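Local coordinates for protein phosphodiesterase (Salpingoeca rosetta, PDB 7CJ3) that holds a covalently bound retinal inside a bacteriorhodopsin-like bundle of membrane helices, at residues S60-T65 against I104-M109; V67-A72 against A263-L268; G74-A79 against G93-V98. One frame throughout, in Å; residues are numbered along the deposited sequence.

Interaction 1: residues S60-T65 against I104-M109; sequences SFYGAT and ISYLSM. With OLC ((2R)-2,3-dihydroxypropyl (9Z)-octadec-9-enoate), chain D; OLC ((2R)-2,3-dihydroxypropyl (9Z)-octadec-9-enoate), chain L.
Tyr62 and Thr65 of helix 58-81 pack against Tyr106 and Met109 of helix 86-111, the two local axes running nearly antiparallel at 152° and passing 7.7 Å apart. Two CH-pi contacts dominate. The methyl CE of Met109 sits over the centre of the Tyr62 ring, 3.8 Å from its centroid, with SD farther out above the same ring in a Met-aromatic contact; the bend at chi3 (58°) turns CE onto the face. In the second, Thr65 CG2 lies over the middle of the Tyr106 ring, 3.8 Å from the centroid. Between the aromatics, Tyr62 CD1 comes to the edge of the Tyr106 ring, 4.0 Å from Tyr106 CD1, and the two side chains lie roughly perpendicular.

The polar bonds run within the helices or to other helices. Thr65 OG1 donates to Phe61 O from above the carbonyl plane, which fixes the rotation that leaves CG2 anti to the backbone N and aimed at Tyr106. In this protein the buried phenols bond to helix 250-277: Tyr62 OH to Glu254, Tyr106 OH to Asp261.

Lipid chains lie against helix 58-81, and Ala64 meets Ala64 of the second subunit. Such close antiparallel packing of consecutive helices is typical of the rhodopsin-type membrane bundle.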
loop_
_atom_site.group_PDB
_atom_site.type_symbol
_atom_site.label_atom_id
_atom_site.label_comp_id
_atom_site.label_asym_id
_atom_site.label_seq_id
_atom_site.Cartn_x
_atom_site.Cartn_y
_atom_site.Cartn_z
ATOM N N SER B 60 -10.432 8.241 -7.428
ATOM C CA SER B 60 -9.732 8.136 -6.127
ATOM C C SER B 60 -9.314 6.700 -5.895
ATOM O O SER B 60 -8.175 6.487 -5.490
ATOM C CB SER B 60 -10.634 8.582 -5.016
ATOM O OG SER B 60 -10.855 9.987 -5.064
ATOM N N PHE B 61 -10.239 5.760 -6.124
ATOM C CA PHE B 61 -10.028 4.310 -5.902
ATOM C C PHE B 61 -8.852 3.823 -6.754
ATOM O O PHE B 61 -7.890 3.273 -6.198
ATOM C CB PHE B 61 -11.310 3.551 -6.213
ATOM C CG PHE B 61 -12.485 3.814 -5.305
ATOM C CD1 PHE B 61 -12.367 4.595 -4.166
ATOM C CD2 PHE B 61 -13.711 3.223 -5.575
ATOM C CE1 PHE B 61 -13.471 4.839 -3.353
ATOM C CE2 PHE B 61 -14.808 3.453 -4.759
ATOM C CZ PHE B 61 -14.683 4.263 -3.650
ATOM N N TYR B 62 -8.908 4.097 -8.059
ATOM C CA TYR B 62 -7.882 3.698 -9.056
ATOM C C TYR B 62 -6.562 4.418 -8.721
ATOM O O TYR B 62 -5.528 3.717 -8.572
ATOM C CB TYR B 62 -8.435 3.873 -10.483
ATOM C CG TYR B 62 -9.780 3.219 -10.721
ATOM C CD1 TYR B 62 -10.139 2.022 -10.107
ATOM C CD2 TYR B 62 -10.720 3.804 -11.556
ATOM C CE1 TYR B 62 -11.390 1.454 -10.296
ATOM C CE2 TYR B 62 -11.979 3.254 -11.762
ATOM C CZ TYR B 62 -12.320 2.068 -11.131
ATOM O OH TYR B 62 -13.569 1.527 -11.329
ATOM N N GLY B 63 -6.597 5.734 -8.527
ATOM C CA GLY B 63 -5.420 6.507 -8.114
ATOM C C GLY B 63 -4.756 5.851 -6.933
ATOM O O GLY B 63 -3.572 5.489 -7.028
ATOM N N ALA B 64 -5.518 5.626 -5.860
ATOM C CA ALA B 64 -5.016 5.107 -4.574
ATOM C C ALA B 64 -4.409 3.728 -4.788
ATOM O O ALA B 64 -3.307 3.459 -4.253
ATOM C CB ALA B 64 -6.127 5.033 -3.579
ATOM N N THR B 65 -5.110 2.869 -5.528
ATOM C CA THR B 65 -4.659 1.487 -5.801
ATOM C C THR B 65 -3.322 1.573 -6.515
ATOM O O THR B 65 -2.394 0.741 -6.227
ATOM C CB THR B 65 -5.689 0.729 -6.627
ATOM O OG1 THR B 65 -6.951 0.922 -6.006
ATOM C CG2 THR B 65 -5.407 -0.751 -6.710
ATOM N N ILE B 104 0.431 0.319 -13.387
ATOM C CA ILE B 104 0.164 1.169 -14.585
ATOM C C ILE B 104 -1.261 0.942 -15.100
ATOM O O ILE B 104 -1.814 1.926 -15.648
ATOM C CB ILE B 104 1.201 1.004 -15.704
ATOM C CG1 ILE B 104 1.284 -0.443 -16.206
ATOM C CG2 ILE B 104 2.546 1.529 -15.241
ATOM C CD1 ILE B 104 2.365 -0.702 -17.270
ATOM N N SER B 105 -1.840 -0.265 -14.954
ATOM C CA SER B 105 -3.232 -0.491 -15.425
ATOM C C SER B 105 -4.129 0.424 -14.593
ATOM O O SER B 105 -5.000 1.119 -15.161
ATOM C CB SER B 105 -3.678 -1.928 -15.398
ATOM O OG SER B 105 -2.561 -2.805 -15.402
ATOM N N TYR B 106 -3.890 0.481 -13.289
ATOM C CA TYR B 106 -4.759 1.279 -12.389
ATOM C C TYR B 106 -4.513 2.774 -12.639
ATOM O O TYR B 106 -5.519 3.503 -12.660
ATOM C CB TYR B 106 -4.590 0.791 -10.949
ATOM C CG TYR B 106 -5.457 -0.400 -10.619
ATOM C CD1 TYR B 106 -6.830 -0.263 -10.474
ATOM C CD2 TYR B 106 -4.910 -1.662 -10.431
ATOM C CE1 TYR B 106 -7.637 -1.347 -10.150
ATOM C CE2 TYR B 106 -5.707 -2.759 -10.111
ATOM C CZ TYR B 106 -7.083 -2.609 -9.961
ATOM O OH TYR B 106 -7.871 -3.696 -9.664
ATOM N N LEU B 107 -3.261 3.203 -12.879
ATOM C CA LEU B 107 -2.924 4.617 -13.220
ATOM C C LEU B 107 -3.741 5.036 -14.444
ATOM O O LEU B 107 -4.316 6.132 -14.413
ATOM C CB LEU B 107 -1.421 4.771 -13.501
ATOM C CG LEU B 107 -0.964 6.169 -13.940
ATOM C CD1 LEU B 107 -1.395 7.250 -12.973
ATOM C CD2 LEU B 107 0.543 6.258 -14.055
ATOM N N SER B 108 -3.774 4.166 -15.457
ATOM C CA SER B 108 -4.500 4.314 -16.748
ATOM C C SER B 108 -5.992 4.575 -16.513
ATOM O O SER B 108 -6.539 5.571 -17.036
ATOM C CB SER B 108 -4.251 3.072 -17.577
ATOM O OG SER B 108 -2.892 2.995 -17.956
ATOM N N MET B 109 -6.617 3.716 -15.708
ATOM C CA MET B 109 -8.057 3.767 -15.357
ATOM C C MET B 109 -8.425 5.094 -14.680
ATOM O O MET B 109 -9.497 5.659 -15.027
ATOM C CB MET B 109 -8.413 2.556 -14.493
ATOM C CG MET B 109 -8.444 1.256 -15.355
ATOM S SD MET B 109 -8.800 -0.245 -14.465
ATOM C CE MET B 109 -10.382 0.120 -13.740
HETATM C C18 OLC D . -0.665 4.102 -0.889
HETATM C C10 OLC D . -5.364 9.638 -5.048
HETATM C C9 OLC D . -4.966 10.131 -6.229
HETATM C C17 OLC D . -2.040 4.556 -0.479
HETATM C C11 OLC D . -4.462 9.417 -3.851
HETATM C C8 OLC D . -6.048 10.321 -7.282
HETATM C C16 OLC D . -2.498 5.751 -1.296
HETATM C C12 OLC D . -5.253 9.495 -2.521
HETATM C C7 OLC D . -7.131 11.315 -6.780
HETATM C C15 OLC D . -3.378 6.703 -0.501
HETATM C C13 OLC D . -5.051 8.284 -1.621
HETATM C C6 OLC D . -7.896 12.055 -7.899
HETATM C C14 OLC D . -3.615 8.006 -1.220
HETATM C C5 OLC D . -9.320 12.528 -7.532
HETATM C C18 OLC L . -4.145 -1.184 -0.018
HETATM C C10 OLC L . -11.046 1.390 -1.824
HETATM C C9 OLC L . -11.597 1.360 -0.596
HETATM C C17 OLC L . -4.602 -0.700 -1.392
HETATM C C11 OLC L . -9.792 2.149 -2.186
HETATM C C8 OLC L . -10.924 2.119 0.523
HETATM C C24 OLC L . -20.264 9.381 -0.332
HETATM C C16 OLC L . -4.823 0.762 -1.293
HETATM C C12 OLC L . -8.956 1.154 -2.893
HETATM C C7 OLC L . -11.594 1.817 1.825
HETATM C C15 OLC L . -6.076 1.010 -0.452
HETATM C C13 OLC L . -7.519 1.239 -2.495
HETATM C C6 OLC L . -13.071 2.182 1.753
HETATM C C14 OLC L . -7.400 0.641 -1.121
HETATM C C5 OLC L . -13.413 3.624 1.468
HETATM C C4 OLC L . -14.434 3.623 0.371
HETATM C C3 OLC L . -14.985 5.032 0.183
HETATM C C2 OLC L . -15.867 5.478 1.331
HETATM C C21 OLC L . -19.142 7.523 0.766
HETATM C C1 OLC L . -17.168 5.941 0.741
HETATM C C22 OLC L . -18.869 8.784 -0.026
HETATM O O19 OLC L . -17.584 5.359 -0.259
HETATM O O25 OLC L . -20.263 10.232 -1.497
HETATM O O23 OLC L . -17.936 9.672 0.693
HETATM O O20 OLC L . -17.911 7.066 1.333
#

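Interaction 2: residues V67-A72 against A263-L268; sequences VAFAFA and AAKVGL. With RET (retinal), chain K; OLC ((2R)-2,3-dihydroxypropyl (9Z)-octadec-9-enoate), chain D.
Phe69 and Ala72 of helix 58-81 meet Lys265 and Val266 of helix 250-277, the last helix of this rhodopsin-type bundle and the one to which retinal is attached. The contact is small, 149 Å² in all, and wholly apolar between the two segments. At its start, Val67 packs on lipid, its CG1 3.6 Å from C18 at the end of a monoolein chain; Val67 also packs on Val259 of the second subunit. Ala68 follows, resting on Tyr262 of its own chain.

Phe69 makes the principal bridge. Its CG is anti to the carbonyl carbon (chi1 -83°), and the ring reaches out so that CE1 touches the aliphatic part of Lys265, 3.7 Å from CD and 3.8 Å from CB. Lys265 CB lies in the ring plane at its edge, and the lysine chain runs at about a right angle to the phenylalanine side chain. Tyr262 stacks edge-to-face with the same ring, while Ala102 and Cys103 of helix 86-111 touch it as well, so three helices share this aromatic group. Phe71 turns to the subunit interface, where it pairs edge-to-face with Tyr262 of the second subunit.

Ala72 closes the contact: its CB meets Val266 CG1 at 3.6 Å, small methyl against methyl, with the CA atoms 6.5 Å apart. Lys265, touched at CB, CG and CD by Phe69, runs extended until chi4 (68°), where it bends to present NZ to the chromophore. Asp261, one turn earlier on the same helix, accepts a hydrogen bond from this nitrogen through OD1, and NZ is joined to retinal C15 by a covalent bond of 1.4 Å.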
loop_
_atom_site.group_PDB
_atom_site.type_symbol
_atom_site.label_atom_id
_atom_site.label_comp_id
_atom_site.label_asym_id
_atom_site.label_seq_id
_atom_site.Cartn_x
_atom_site.Cartn_y
_atom_site.Cartn_z
ATOM N N VAL B 67 -0.930 3.988 -6.598
ATOM C CA VAL B 67 0.167 4.379 -5.681
ATOM C C VAL B 67 0.573 3.137 -4.872
ATOM O O VAL B 67 1.811 2.862 -4.765
ATOM C CB VAL B 67 -0.260 5.558 -4.790
ATOM C CG1 VAL B 67 0.795 5.852 -3.730
ATOM C CG2 VAL B 67 -0.562 6.794 -5.617
ATOM N N ALA B 68 -0.411 2.376 -4.368
ATOM C CA ALA B 68 -0.145 1.205 -3.506
ATOM C C ALA B 68 0.738 0.208 -4.269
ATOM O O ALA B 68 1.807 -0.167 -3.768
ATOM C CB ALA B 68 -1.432 0.585 -3.067
ATOM N N PHE B 69 0.328 -0.207 -5.463
ATOM C CA PHE B 69 1.144 -1.128 -6.295
ATOM C C PHE B 69 2.542 -0.558 -6.623
ATOM O O PHE B 69 3.514 -1.298 -6.646
ATOM C CB PHE B 69 0.387 -1.464 -7.573
ATOM C CG PHE B 69 -0.599 -2.573 -7.369
ATOM C CD1 PHE B 69 -0.153 -3.864 -7.159
ATOM C CD2 PHE B 69 -1.960 -2.334 -7.384
ATOM C CE1 PHE B 69 -1.058 -4.905 -7.002
ATOM C CE2 PHE B 69 -2.861 -3.368 -7.233
ATOM C CZ PHE B 69 -2.409 -4.651 -7.063
ATOM N N ALA B 70 2.657 0.739 -6.888
ATOM C CA ALA B 70 3.969 1.384 -7.096
ATOM C C ALA B 70 4.903 1.012 -5.932
ATOM O O ALA B 70 5.994 0.462 -6.210
ATOM C CB ALA B 70 3.807 2.878 -7.262
ATOM N N PHE B 71 4.491 1.282 -4.687
ATOM C CA PHE B 71 5.255 0.947 -3.448
ATOM C C PHE B 71 5.447 -0.567 -3.334
ATOM O O PHE B 71 6.558 -0.976 -2.917
ATOM C CB PHE B 71 4.605 1.544 -2.191
ATOM C CG PHE B 71 4.918 3.015 -2.014
ATOM C CD1 PHE B 71 6.150 3.430 -1.531
ATOM C CD2 PHE B 71 4.004 3.985 -2.390
ATOM C CE1 PHE B 71 6.451 4.776 -1.443
ATOM C CE2 PHE B 71 4.312 5.329 -2.304
ATOM C CZ PHE B 71 5.536 5.727 -1.823
ATOM N N ALA B 72 4.420 -1.360 -3.694
ATOM C CA ALA B 72 4.492 -2.839 -3.727
ATOM C C ALA B 72 5.605 -3.275 -4.676
ATOM O O ALA B 72 6.316 -4.229 -4.323
ATOM C CB ALA B 72 3.184 -3.445 -4.131
ATOM N N ALA B 263 -4.592 -6.934 -2.312
ATOM C CA ALA B 263 -4.458 -7.995 -1.294
ATOM C C ALA B 263 -3.890 -9.246 -1.965
ATOM O O ALA B 263 -2.871 -9.748 -1.476
ATOM C CB ALA B 263 -5.790 -8.277 -0.657
ATOM N N ALA B 264 -4.507 -9.715 -3.055
ATOM C CA ALA B 264 -4.113 -10.965 -3.739
ATOM C C ALA B 264 -2.618 -10.940 -4.045
ATOM O O ALA B 264 -1.942 -11.974 -3.797
ATOM C CB ALA B 264 -4.909 -11.154 -5.005
ATOM N N LYS B 265 -2.118 -9.807 -4.543
ATOM C CA LYS B 265 -0.724 -9.676 -5.044
ATOM C C LYS B 265 0.243 -9.429 -3.884
ATOM O O LYS B 265 1.221 -10.182 -3.791
ATOM C CB LYS B 265 -0.673 -8.622 -6.153
ATOM C CG LYS B 265 -1.616 -9.003 -7.289
ATOM C CD LYS B 265 -1.353 -8.281 -8.571
ATOM C CE LYS B 265 -1.879 -8.984 -9.798
ATOM N NZ LYS B 265 -3.353 -8.999 -9.821
ATOM N N VAL B 266 0.024 -8.441 -3.019
ATOM C CA VAL B 266 1.067 -8.080 -2.008
ATOM C C VAL B 266 1.110 -9.150 -0.916
ATOM O O VAL B 266 2.160 -9.278 -0.231
ATOM C CB VAL B 266 0.840 -6.700 -1.395
ATOM C CG1 VAL B 266 0.839 -5.624 -2.481
ATOM C CG2 VAL B 266 -0.437 -6.684 -0.566
ATOM N N GLY B 267 0.004 -9.874 -0.756
ATOM C CA GLY B 267 -0.062 -11.067 0.096
ATOM C C GLY B 267 1.058 -12.037 -0.224
ATOM O O GLY B 267 1.614 -12.574 0.731
ATOM N N LEU B 268 1.377 -12.256 -1.509
ATOM C CA LEU B 268 2.414 -13.227 -1.975
ATOM C C LEU B 268 3.805 -12.700 -1.625
ATOM O O LEU B 268 4.655 -13.521 -1.228
ATOM C CB LEU B 268 2.327 -13.445 -3.493
ATOM C CG LEU B 268 1.112 -14.198 -4.035
ATOM C CD1 LEU B 268 1.350 -14.577 -5.502
ATOM C CD2 LEU B 268 0.810 -15.455 -3.231
HETATM C C1 RET K . -14.612 -13.389 -12.639
HETATM C C2 RET K . -15.843 -13.706 -13.490
HETATM C C3 RET K . -16.873 -14.480 -12.796
HETATM C C4 RET K . -16.306 -15.774 -12.253
HETATM C C5 RET K . -14.890 -15.698 -11.754
HETATM C C6 RET K . -14.134 -14.574 -11.805
HETATM C C7 RET K . -12.848 -14.550 -11.092
HETATM C C8 RET K . -11.853 -13.578 -11.115
HETATM C C9 RET K . -10.524 -13.668 -10.607
HETATM C C10 RET K . -9.582 -12.616 -10.737
HETATM C C11 RET K . -8.323 -12.492 -10.137
HETATM C C12 RET K . -7.432 -11.426 -10.154
HETATM C C13 RET K . -6.151 -11.366 -9.579
HETATM C C14 RET K . -5.345 -10.259 -9.772
HETATM C C15 RET K . -3.886 -10.243 -9.710
HETATM C C16 RET K . -13.537 -12.964 -13.655
HETATM C C17 RET K . -14.952 -12.186 -11.740
HETATM C C18 RET K . -14.423 -17.028 -11.198
HETATM C C19 RET K . -10.055 -14.893 -9.883
HETATM C C20 RET K . -5.706 -12.521 -8.735
HETATM C C18 OLC D . -0.665 4.102 -0.889
HETATM C C10 OLC D . -5.364 9.638 -5.048
HETATM C C9 OLC D . -4.966 10.131 -6.229
HETATM C C17 OLC D . -2.040 4.556 -0.479
HETATM C C11 OLC D . -4.462 9.417 -3.851
HETATM C C8 OLC D . -6.048 10.321 -7.282
HETATM C C16 OLC D . -2.498 5.751 -1.296
HETATM C C12 OLC D . -5.253 9.495 -2.521
HETATM C C7 OLC D . -7.131 11.315 -6.780
HETATM C C15 OLC D . -3.378 6.703 -0.501
HETATM C C13 OLC D . -5.051 8.284 -1.621
HETATM C C6 OLC D . -7.896 12.055 -7.899
HETATM C C14 OLC D . -3.615 8.006 -1.220
HETATM C C5 OLC D . -9.320 12.528 -7.532
#

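Interaction 3: residues G74-A79 against G93-V98; sequences GLDILA and GILAYV. With OLC ((2R)-2,3-dihydroxypropyl (9Z)-octadec-9-enoate), chain Q.
Asp76 sets its carboxylate against Leu95 of helix 86-111, OD1 3.3 Å from Leu95 CB, while its own CB rests on Ala96, 3.7 Å from CA and 3.8 Å from CB. The CA atoms of Asp76 and Ala96 are 5.1 Å apart, and the small side chain of Ala96 is consistent with this close approach. The aspartate owes its position to chi1 (-70°), which turns CG away from its own carbonyl carbon and out over the neighbouring helix. There the side chain runs at about a right angle to that of Leu95. OD2 stands 3.8 Å from Leu95 O, with no hydrogen bond between them.

Leu95 extends beyond the carboxylate, its CD1 a loose neighbour of OD1, to reach Trp144 of helix 128-149 and Met272 of helix 250-277. Ala269 of helix 250-277 also touches Asp76, which is thus wedged among helices in the bundle interior. On another side of helix 86-111 a monoolein chain passes: its C6 is 3.7 Å from Ala96 CB and lies over the centre of one face of the Tyr97 ring. That ring also packs on Ile26, Met28 and Ile29, so both lipid and helix 17-41 contact Tyr97. Leu75 meets Leu75 of the second subunit.

This pairing joins two consecutive helices of the rhodopsin-type bundle near the turn that links them. In it a buried acid is set against hydrocarbon, and its OD2 lies close to OD2 of Asp99 on helix 86-111. Two carboxylates so near each other would probably raise the proton affinity of at least one of them.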
loop_
_atom_site.group_PDB
_atom_site.type_symbol
_atom_site.label_atom_id
_atom_site.label_comp_id
_atom_site.label_asym_id
_atom_site.label_seq_id
_atom_site.Cartn_x
_atom_site.Cartn_y
_atom_site.Cartn_z
ATOM N N GLY B 74 8.222 -1.358 -5.666
ATOM C CA GLY B 74 9.422 -0.929 -4.921
ATOM C C GLY B 74 9.973 -2.051 -4.063
ATOM O O GLY B 74 11.167 -2.372 -4.202
ATOM N N LEU B 75 9.127 -2.643 -3.215
ATOM C CA LEU B 75 9.523 -3.686 -2.231
ATOM C C LEU B 75 10.031 -4.935 -2.957
ATOM O O LEU B 75 11.008 -5.539 -2.473
ATOM C CB LEU B 75 8.322 -4.021 -1.347
ATOM C CG LEU B 75 8.551 -5.117 -0.306
ATOM C CD1 LEU B 75 9.718 -4.778 0.608
ATOM C CD2 LEU B 75 7.285 -5.355 0.501
ATOM N N ASP B 76 9.383 -5.321 -4.058
ATOM C CA ASP B 76 9.763 -6.522 -4.847
ATOM C C ASP B 76 11.140 -6.308 -5.486
ATOM O O ASP B 76 11.867 -7.300 -5.616
ATOM C CB ASP B 76 8.727 -6.840 -5.921
ATOM C CG ASP B 76 7.418 -7.362 -5.365
ATOM O OD1 ASP B 76 7.401 -8.479 -4.819
ATOM O OD2 ASP B 76 6.429 -6.646 -5.500
ATOM N N ILE B 77 11.465 -5.081 -5.915
ATOM C CA ILE B 77 12.771 -4.771 -6.562
ATOM C C ILE B 77 13.858 -5.043 -5.516
ATOM O O ILE B 77 14.849 -5.710 -5.855
ATOM C CB ILE B 77 12.823 -3.326 -7.124
ATOM C CG1 ILE B 77 11.964 -3.156 -8.387
ATOM C CG2 ILE B 77 14.260 -2.869 -7.357
ATOM C CD1 ILE B 77 11.526 -1.719 -8.656
ATOM N N LEU B 78 13.658 -4.573 -4.277
ATOM C CA LEU B 78 14.663 -4.697 -3.191
ATOM C C LEU B 78 14.853 -6.182 -2.862
ATOM O O LEU B 78 15.966 -6.558 -2.499
ATOM C CB LEU B 78 14.233 -3.891 -1.964
ATOM C CG LEU B 78 14.074 -2.385 -2.180
ATOM C CD1 LEU B 78 13.910 -1.645 -0.848
ATOM C CD2 LEU B 78 15.248 -1.823 -2.963
ATOM N N ALA B 79 13.813 -6.997 -3.013
ATOM C CA ALA B 79 13.860 -8.460 -2.797
ATOM C C ALA B 79 14.651 -9.134 -3.925
ATOM O O ALA B 79 15.274 -10.179 -3.650
ATOM C CB ALA B 79 12.457 -9.017 -2.700
ATOM N N GLY B 93 11.383 -11.466 -8.725
ATOM C CA GLY B 93 11.388 -10.807 -10.047
ATOM C C GLY B 93 10.014 -10.842 -10.688
ATOM O O GLY B 93 9.552 -9.754 -11.138
ATOM N N ILE B 94 9.362 -12.012 -10.685
ATOM C CA ILE B 94 8.004 -12.240 -11.290
ATOM C C ILE B 94 6.964 -11.371 -10.561
ATOM O O ILE B 94 6.034 -10.829 -11.217
ATOM C CB ILE B 94 7.614 -13.737 -11.298
ATOM C CG1 ILE B 94 8.700 -14.614 -11.938
ATOM C CG2 ILE B 94 6.276 -13.944 -11.974
ATOM C CD1 ILE B 94 8.307 -16.031 -12.252
ATOM N N LEU B 95 7.123 -11.194 -9.253
ATOM C CA LEU B 95 6.172 -10.386 -8.460
ATOM C C LEU B 95 6.350 -8.896 -8.797
ATOM O O LEU B 95 5.340 -8.153 -8.791
ATOM C CB LEU B 95 6.391 -10.716 -6.982
ATOM C CG LEU B 95 6.040 -12.162 -6.637
ATOM C CD1 LEU B 95 6.097 -12.410 -5.135
ATOM C CD2 LEU B 95 4.678 -12.548 -7.199
ATOM N N ALA B 96 7.576 -8.483 -9.119
ATOM C CA ALA B 96 7.887 -7.094 -9.513
ATOM C C ALA B 96 7.110 -6.712 -10.786
ATOM O O ALA B 96 6.520 -5.628 -10.766
ATOM C CB ALA B 96 9.373 -6.940 -9.673
ATOM N N TYR B 97 7.076 -7.578 -11.822
ATOM C CA TYR B 97 6.377 -7.330 -13.115
ATOM C C TYR B 97 4.860 -7.318 -12.902
ATOM O O TYR B 97 4.160 -6.381 -13.369
ATOM C CB TYR B 97 6.752 -8.359 -14.190
ATOM C CG TYR B 97 8.139 -8.150 -14.760
ATOM C CD1 TYR B 97 9.210 -8.982 -14.449
ATOM C CD2 TYR B 97 8.377 -7.101 -15.642
ATOM C CE1 TYR B 97 10.476 -8.763 -14.984
ATOM C CE2 TYR B 97 9.635 -6.857 -16.172
ATOM C CZ TYR B 97 10.693 -7.688 -15.841
ATOM O OH TYR B 97 11.923 -7.429 -16.387
ATOM N N VAL B 98 4.348 -8.336 -12.211
ATOM C CA VAL B 98 2.891 -8.442 -11.939
ATOM C C VAL B 98 2.425 -7.172 -11.234
ATOM O O VAL B 98 1.430 -6.582 -11.679
ATOM C CB VAL B 98 2.436 -9.692 -11.183
ATOM C CG1 VAL B 98 2.618 -10.936 -12.041
ATOM C CG2 VAL B 98 3.108 -9.843 -9.842
HETATM C C18 OLC Q . 8.889 1.645 -8.436
HETATM C C10 OLC Q . 7.509 -3.271 -14.328
HETATM C C9 OLC Q . 8.584 -3.925 -13.867
HETATM C C17 OLC Q . 7.851 2.092 -9.453
HETATM C C11 OLC Q . 7.224 -1.930 -13.697
HETATM C C8 OLC Q . 9.453 -3.365 -12.749
HETATM C C24 OLC Q . 18.158 -10.199 -17.831
HETATM C C16 OLC Q . 7.430 0.986 -10.448
HETATM C C12 OLC Q . 6.199 -1.028 -14.377
HETATM C C7 OLC Q . 10.868 -3.932 -12.709
HETATM C C15 OLC Q . 6.340 1.521 -11.417
HETATM C C13 OLC Q . 6.290 0.372 -13.725
HETATM C C6 OLC Q . 10.945 -5.454 -12.690
HETATM C C14 OLC Q . 5.650 0.502 -12.329
HETATM C C5 OLC Q . 12.245 -5.916 -11.988
HETATM C C4 OLC Q . 13.320 -6.489 -12.912
HETATM C C3 OLC Q . 13.765 -7.896 -12.514
HETATM C C2 OLC Q . 14.247 -8.714 -13.722
HETATM C C21 OLC Q . 16.772 -10.002 -15.748
HETATM C C1 OLC Q . 15.728 -8.488 -14.025
HETATM C C22 OLC Q . 18.172 -9.761 -16.345
HETATM O O19 OLC Q . 16.232 -7.372 -13.984
HETATM O O25 OLC Q . 18.685 -9.248 -18.785
HETATM O O23 OLC Q . 18.575 -8.389 -16.161
HETATM O O20 OLC Q . 16.616 -9.604 -14.388
#

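Overall arrangement
All three contacts use helix 58-81, in the order interaction 1, 2, 3 along it. Interactions 1 and 3 pair it with helix 86-111, their centres about 19 Å apart; interaction 2 joins it to helix 250-277, its centre about 13 Å from that of interaction 1 and about 10 Å from that of interaction 3. Along the chain, interaction 3 is nested within the loops closed by the other two, whose segments alternate. Interaction 2 touches both neighbours: Tyr106 CE2 lies 4.1 Å from Phe69 CE2, and Leu268 C 4.2 Å from Leu95 CD1. Helix 58-81 thus lies against both helix 86-111, the next in the chain, and the retinal-bearing helix 250-277, and all three contacts reach the second subunit.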